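Local atomic coordinates of Glyoxalase/Bleomycin resistance protein/dioxygenase domain (PDB entry 2RK0), a protein that is of unestablished function but belongs to the glyoxalase/bleomycin resistance/dioxygenase superfamily, whose members include metal-dependent lyases and dioxygenases as well as antibiotic-binding resistance proteins. Residues V9-R14 and L51-R56; L27-L32 and S41-V46. One frame throughout, in Å; residues are numbered along the deposited sequence.

Interaction 1 of 2, residues V9-R14 and L51-R56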
loop_
_atom_site.group_PDB
_atom_site.type_symbol
_atom_site.label_atom_id
_atom_site.label_comp_id
_atom_site.label_asym_id
_atom_site.label_seq_id
_atom_site.Cartn_x
_atom_site.Cartn_y
_atom_site.Cartn_z
ATOM N N VAL A 9 6.223 1.959 -0.429
ATOM C CA VAL A 9 5.460 0.758 -0.702
ATOM C C VAL A 9 6.269 -0.108 -1.637
ATOM O O VAL A 9 6.722 0.347 -2.683
ATOM C CB VAL A 9 4.120 1.079 -1.377
ATOM C CG1 VAL A 9 3.341 -0.215 -1.607
ATOM C CG2 VAL A 9 3.324 2.043 -0.513
ATOM N N SER A 10 6.466 -1.359 -1.253
ATOM C CA SER A 10 7.210 -2.265 -2.103
ATOM C C SER A 10 6.209 -3.231 -2.726
ATOM O O SER A 10 5.487 -3.930 -2.015
ATOM C CB SER A 10 8.254 -3.016 -1.278
ATOM O OG SER A 10 9.077 -3.786 -2.129
ATOM N N LEU A 11 6.162 -3.248 -4.054
ATOM C CA LEU A 11 5.247 -4.106 -4.793
ATOM C C LEU A 11 5.968 -5.259 -5.469
ATOM O O LEU A 11 7.076 -5.099 -5.981
ATOM C CB LEU A 11 4.514 -3.302 -5.871
ATOM C CG LEU A 11 3.714 -2.077 -5.421
ATOM C CD1 LEU A 11 3.022 -1.467 -6.634
ATOM C CD2 LEU A 11 2.682 -2.472 -4.362
ATOM N N THR A 12 5.337 -6.425 -5.458
ATOM C CA THR A 12 5.893 -7.594 -6.112
ATOM C C THR A 12 5.340 -7.613 -7.533
ATOM O O THR A 12 4.122 -7.538 -7.734
ATOM C CB THR A 12 5.485 -8.886 -5.386
ATOM O OG1 THR A 12 6.214 -8.989 -4.153
ATOM C CG2 THR A 12 5.773 -10.107 -6.268
ATOM N N VAL A 13 6.237 -7.691 -8.507
ATOM C CA VAL A 13 5.848 -7.703 -9.916
ATOM C C VAL A 13 6.496 -8.867 -10.658
ATOM O O VAL A 13 7.591 -9.300 -10.310
ATOM C CB VAL A 13 6.246 -6.376 -10.608
ATOM C CG1 VAL A 13 5.500 -5.222 -9.949
ATOM C CG2 VAL A 13 7.754 -6.162 -10.520
ATOM N N ARG A 14 5.814 -9.367 -11.681
ATOM C CA ARG A 14 6.321 -10.498 -12.452
ATOM C C ARG A 14 7.548 -10.140 -13.290
ATOM O O ARG A 14 8.517 -10.894 -13.342
ATOM C CB ARG A 14 5.216 -11.046 -13.364
ATOM C CG ARG A 14 5.620 -12.280 -14.158
ATOM C CD ARG A 14 4.392 -12.959 -14.754
ATOM N NE ARG A 14 4.689 -14.297 -15.261
ATOM C CZ ARG A 14 5.302 -14.548 -16.413
ATOM N NH1 ARG A 14 5.690 -13.545 -17.197
ATOM N NH2 ARG A 14 5.524 -15.804 -16.782
ATOM N N LEU A 51 5.918 10.142 -2.810
ATOM C CA LEU A 51 5.771 8.733 -2.433
ATOM C C LEU A 51 6.783 7.812 -3.094
ATOM O O LEU A 51 6.931 7.804 -4.318
ATOM C CB LEU A 51 4.363 8.217 -2.746
ATOM C CG LEU A 51 4.165 6.731 -2.409
ATOM C CD1 LEU A 51 4.400 6.488 -0.925
ATOM C CD2 LEU A 51 2.768 6.295 -2.799
ATOM N N SER A 52 7.481 7.038 -2.270
ATOM C CA SER A 52 8.470 6.089 -2.761
ATOM C C SER A 52 7.814 4.749 -3.038
ATOM O O SER A 52 7.086 4.217 -2.201
ATOM C CB SER A 52 9.595 5.875 -1.739
ATOM O OG SER A 52 10.659 6.791 -1.920
ATOM N N ILE A 53 8.077 4.211 -4.221
ATOM C CA ILE A 53 7.546 2.915 -4.599
ATOM C C ILE A 53 8.682 2.043 -5.103
ATOM O O ILE A 53 9.417 2.420 -6.022
ATOM C CB ILE A 53 6.489 3.017 -5.711
ATOM C CG1 ILE A 53 5.258 3.746 -5.186
ATOM C CG2 ILE A 53 6.102 1.616 -6.189
ATOM C CD1 ILE A 53 4.173 3.889 -6.203
ATOM N N VAL A 54 8.825 0.878 -4.488
ATOM C CA VAL A 54 9.863 -0.052 -4.886
ATOM C C VAL A 54 9.194 -1.206 -5.620
ATOM O O VAL A 54 8.239 -1.795 -5.118
ATOM C CB VAL A 54 10.629 -0.608 -3.664
ATOM C CG1 VAL A 54 11.769 -1.503 -4.134
ATOM C CG2 VAL A 54 11.164 0.551 -2.804
ATOM N N LEU A 55 9.678 -1.494 -6.825
ATOM C CA LEU A 55 9.153 -2.589 -7.633
ATOM C C LEU A 55 10.100 -3.754 -7.389
ATOM O O LEU A 55 11.318 -3.592 -7.438
ATOM C CB LEU A 55 9.138 -2.198 -9.114
ATOM C CG LEU A 55 8.345 -0.918 -9.413
ATOM C CD1 LEU A 55 8.381 -0.581 -10.898
ATOM C CD2 LEU A 55 6.913 -1.106 -8.959
ATOM N N ARG A 56 9.548 -4.932 -7.123
ATOM C CA ARG A 56 10.396 -6.076 -6.831
ATOM C C ARG A 56 9.996 -7.361 -7.559
ATOM O O ARG A 56 8.856 -7.819 -7.467
ATOM C CB ARG A 56 10.402 -6.295 -5.316
ATOM C CG ARG A 56 11.464 -7.244 -4.804
ATOM C CD ARG A 56 11.564 -7.152 -3.286
ATOM N NE ARG A 56 12.103 -5.865 -2.853
ATOM C CZ ARG A 56 13.403 -5.593 -2.757
ATOM N NH1 ARG A 56 14.305 -6.519 -3.055
ATOM N NH2 ARG A 56 13.805 -4.393 -2.370
#
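V9-T12 and S52-R56 run side by side as parallel strands, their axes 4.6 Å apart at the closest and 24° askew, and five backbone hydrogen bonds alternate between them. The series starts with V9 N giving to S52 O and V54 N giving to V9 O; it goes on through L11 N to V54 O and R56 N to L11 O, and ends with V13 N to R56 O, 2.8 Å. V54 O also takes a CA-H...O contact from S10 CA at 3.2 Å.

This pairs the first and last strands of a βαβββ unit, the building block of the glyoxalase fold, with helix 16-27 packed on the L11 and L55 side. There L11 CD1 lies 4.4 Å from I53 CG2, and V13 CG2 meets L55 CB at the same distance. A chi1 of -62° sets V13 CG1 anti to the carbonyl carbon and leaves CG2 between the backbone N and the carbonyl carbon, 3.6 Å from R56 O.

On the other face S10 OG sits beside V54 CB, 3.9 Å away, and in the plane of the R56 guanidinium at its edge, 3.7 Å from NE. S10 OG is hydrogen-bonded to D74 of the second subunit, while R56 NH1 bonds to T40.

Interaction 2 of 2, residues L27-L32 and S41-V46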
loop_
_atom_site.group_PDB
_atom_site.type_symbol
_atom_site.label_atom_id
_atom_site.label_comp_id
_atom_site.label_asym_id
_atom_site.label_seq_id
_atom_site.Cartn_x
_atom_site.Cartn_y
_atom_site.Cartn_z
ATOM N N LEU A 27 2.383 6.955 -14.040
ATOM C CA LEU A 27 2.408 7.804 -12.853
ATOM C C LEU A 27 3.623 8.708 -12.724
ATOM O O LEU A 27 3.829 9.318 -11.676
ATOM C CB LEU A 27 2.292 6.929 -11.600
ATOM C CG LEU A 27 1.107 5.962 -11.559
ATOM C CD1 LEU A 27 1.253 5.020 -10.369
ATOM C CD2 LEU A 27 -0.197 6.739 -11.479
ATOM N N ASP A 28 4.420 8.808 -13.781
ATOM C CA ASP A 28 5.617 9.643 -13.737
ATOM C C ASP A 28 6.541 9.184 -12.632
ATOM O O ASP A 28 7.261 9.981 -12.032
ATOM C CB ASP A 28 5.264 11.114 -13.514
ATOM C CG ASP A 28 4.565 11.722 -14.704
ATOM O OD1 ASP A 28 5.057 11.509 -15.830
ATOM O OD2 ASP A 28 3.539 12.405 -14.506
ATOM N N TRP A 29 6.492 7.889 -12.347
ATOM C CA TRP A 29 7.365 7.288 -11.348
ATOM C C TRP A 29 8.764 7.517 -11.901
ATOM O O TRP A 29 8.981 7.345 -13.093
ATOM C CB TRP A 29 7.086 5.785 -11.278
ATOM C CG TRP A 29 7.996 4.980 -10.386
ATOM C CD1 TRP A 29 7.917 4.854 -9.025
ATOM C CD2 TRP A 29 9.043 4.098 -10.809
ATOM N NE1 TRP A 29 8.839 3.938 -8.580
ATOM C CE2 TRP A 29 9.542 3.458 -9.652
ATOM C CE3 TRP A 29 9.603 3.781 -12.053
ATOM C CZ2 TRP A 29 10.576 2.512 -9.704
ATOM C CZ3 TRP A 29 10.630 2.843 -12.104
ATOM C CH2 TRP A 29 11.105 2.218 -10.933
ATOM N N LYS A 30 9.704 7.913 -11.051
ATOM C CA LYS A 30 11.072 8.129 -11.506
ATOM C C LYS A 30 12.019 7.190 -10.780
ATOM O O LYS A 30 12.168 7.265 -9.563
ATOM C CB LYS A 30 11.522 9.568 -11.260
ATOM C CG LYS A 30 12.983 9.793 -11.647
ATOM C CD LYS A 30 13.475 11.180 -11.275
ATOM C CE LYS A 30 14.960 11.332 -11.603
ATOM N NZ LYS A 30 15.510 12.652 -11.187
ATOM N N GLU A 31 12.670 6.318 -11.539
ATOM C CA GLU A 31 13.605 5.353 -10.979
ATOM C C GLU A 31 14.852 6.049 -10.441
ATOM O O GLU A 31 15.470 6.847 -11.143
ATOM C CB GLU A 31 14.004 4.346 -12.058
ATOM C CG GLU A 31 14.819 3.172 -11.552
ATOM C CD GLU A 31 15.322 2.274 -12.679
ATOM O OE1 GLU A 31 14.509 1.882 -13.544
ATOM O OE2 GLU A 31 16.530 1.958 -12.690
ATOM N N LEU A 32 15.216 5.749 -9.197
ATOM C CA LEU A 32 16.403 6.344 -8.593
ATOM C C LEU A 32 17.560 5.352 -8.552
ATOM O O LEU A 32 18.724 5.743 -8.571
ATOM C CB LEU A 32 16.105 6.832 -7.174
ATOM C CG LEU A 32 15.097 7.972 -7.012
ATOM C CD1 LEU A 32 15.172 8.494 -5.592
ATOM C CD2 LEU A 32 15.402 9.091 -7.995
ATOM N N SER A 41 15.115 -8.848 -7.733
ATOM C CA SER A 41 15.676 -7.746 -8.505
ATOM C C SER A 41 14.733 -6.616 -8.103
ATOM O O SER A 41 13.529 -6.837 -7.973
ATOM C CB SER A 41 15.554 -7.987 -10.012
ATOM O OG SER A 41 16.324 -9.102 -10.426
ATOM N N PHE A 42 15.259 -5.417 -7.892
ATOM C CA PHE A 42 14.399 -4.320 -7.488
ATOM C C PHE A 42 14.751 -3.019 -8.189
ATOM O O PHE A 42 15.843 -2.862 -8.745
ATOM C CB PHE A 42 14.494 -4.124 -5.974
ATOM C CG PHE A 42 15.782 -3.495 -5.534
ATOM C CD1 PHE A 42 15.965 -2.118 -5.630
ATOM C CD2 PHE A 42 16.831 -4.280 -5.065
ATOM C CE1 PHE A 42 17.174 -1.529 -5.268
ATOM C CE2 PHE A 42 18.049 -3.702 -4.699
ATOM C CZ PHE A 42 18.221 -2.322 -4.802
ATOM N N ALA A 43 13.801 -2.096 -8.157
ATOM C CA ALA A 43 13.966 -0.776 -8.738
ATOM C C ALA A 43 13.204 0.160 -7.819
ATOM O O ALA A 43 11.991 0.029 -7.642
ATOM C CB ALA A 43 13.389 -0.726 -10.150
ATOM N N HIS A 44 13.930 1.083 -7.203
ATOM C CA HIS A 44 13.333 2.046 -6.299
ATOM C C HIS A 44 13.131 3.368 -7.026
ATOM O O HIS A 44 14.068 3.913 -7.604
ATOM C CB HIS A 44 14.243 2.273 -5.092
ATOM C CG HIS A 44 13.810 3.405 -4.215
ATOM N ND1 HIS A 44 14.670 4.043 -3.348
ATOM C CD2 HIS A 44 12.610 4.015 -4.071
ATOM C CE1 HIS A 44 14.018 5.000 -2.709
ATOM N NE2 HIS A 44 12.767 5.004 -3.130
ATOM N N GLY A 45 11.907 3.877 -6.989
ATOM C CA GLY A 45 11.616 5.141 -7.636
ATOM C C GLY A 45 10.696 5.984 -6.776
ATOM O O GLY A 45 10.198 5.522 -5.747
ATOM N N VAL A 46 10.474 7.226 -7.187
ATOM C CA VAL A 46 9.592 8.109 -6.438
ATOM C C VAL A 46 8.556 8.703 -7.372
ATOM O O VAL A 46 8.830 8.941 -8.550
ATOM C CB VAL A 46 10.371 9.259 -5.768
ATOM C CG1 VAL A 46 9.436 10.061 -4.885
ATOM C CG2 VAL A 46 11.524 8.703 -4.949
#
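The indole of W29 packs obliquely on the backbone of G45, just where helix 16-27 has ended and the β-hairpin of strands 30-36 and 40-46 begins. With CG anti to the backbone N (chi1 174°), the ring is carried across the neighbouring strand: NE1 comes within 3.2 Å of G45 CA, CZ2 lies 3.3 Å from G45 N, and the far corner CH2 touches A43 CB at 3.8 Å. The glycine meets the indole obliquely, whereas the carbonyl of A43 lies at the ring's edge, near its plane. Since G45 has no CB, its main chain can come this close to the ring; C20 and Y23 of helix 16-27 also pack on W29.

The hairpin itself is antiparallel. K30 and V46 form a hydrogen-bonded pair, with K30 N to V46 O and V46 N to K30 O. E31 and G45 form the non-hydrogen-bonded pair that follows, their CA atoms drawn in to 3.9 Å. L32 N to H44 O is the next bond, with an angle of 167° at the hydrogen.

Beyond that bond, the side chains of L32 and V46 cross obliquely, L32 CD1 resting 3.7 Å from V46 CG2. E31 sends its carboxylate to a salt bridge with R34. The polar end of W29 is satisfied one strand further on, where NE1 donates to I53 O.

How the interactions relate
Both interactions lie in one four-stranded mixed sheet, ordered 6-12, 52-58, 40-46, 30-36, with centres about 8 Å apart. Interaction 1 pairs strands 6-12 and 52-58, interaction 2 strands 30-36 and 40-46; along the chain interaction 2 is nested inside the loop that interaction 1 closes. Strands 40-46 and 52-58 seam the two together: I53 N probably bonds to G45 O and L55 N to A43 O, each at 2.9 Å. Beyond V9, S10 and T12 the sheet continues antiparallel into the second subunit, whereas strand 30-36 is its outermost strand within the chain at the hairpin end.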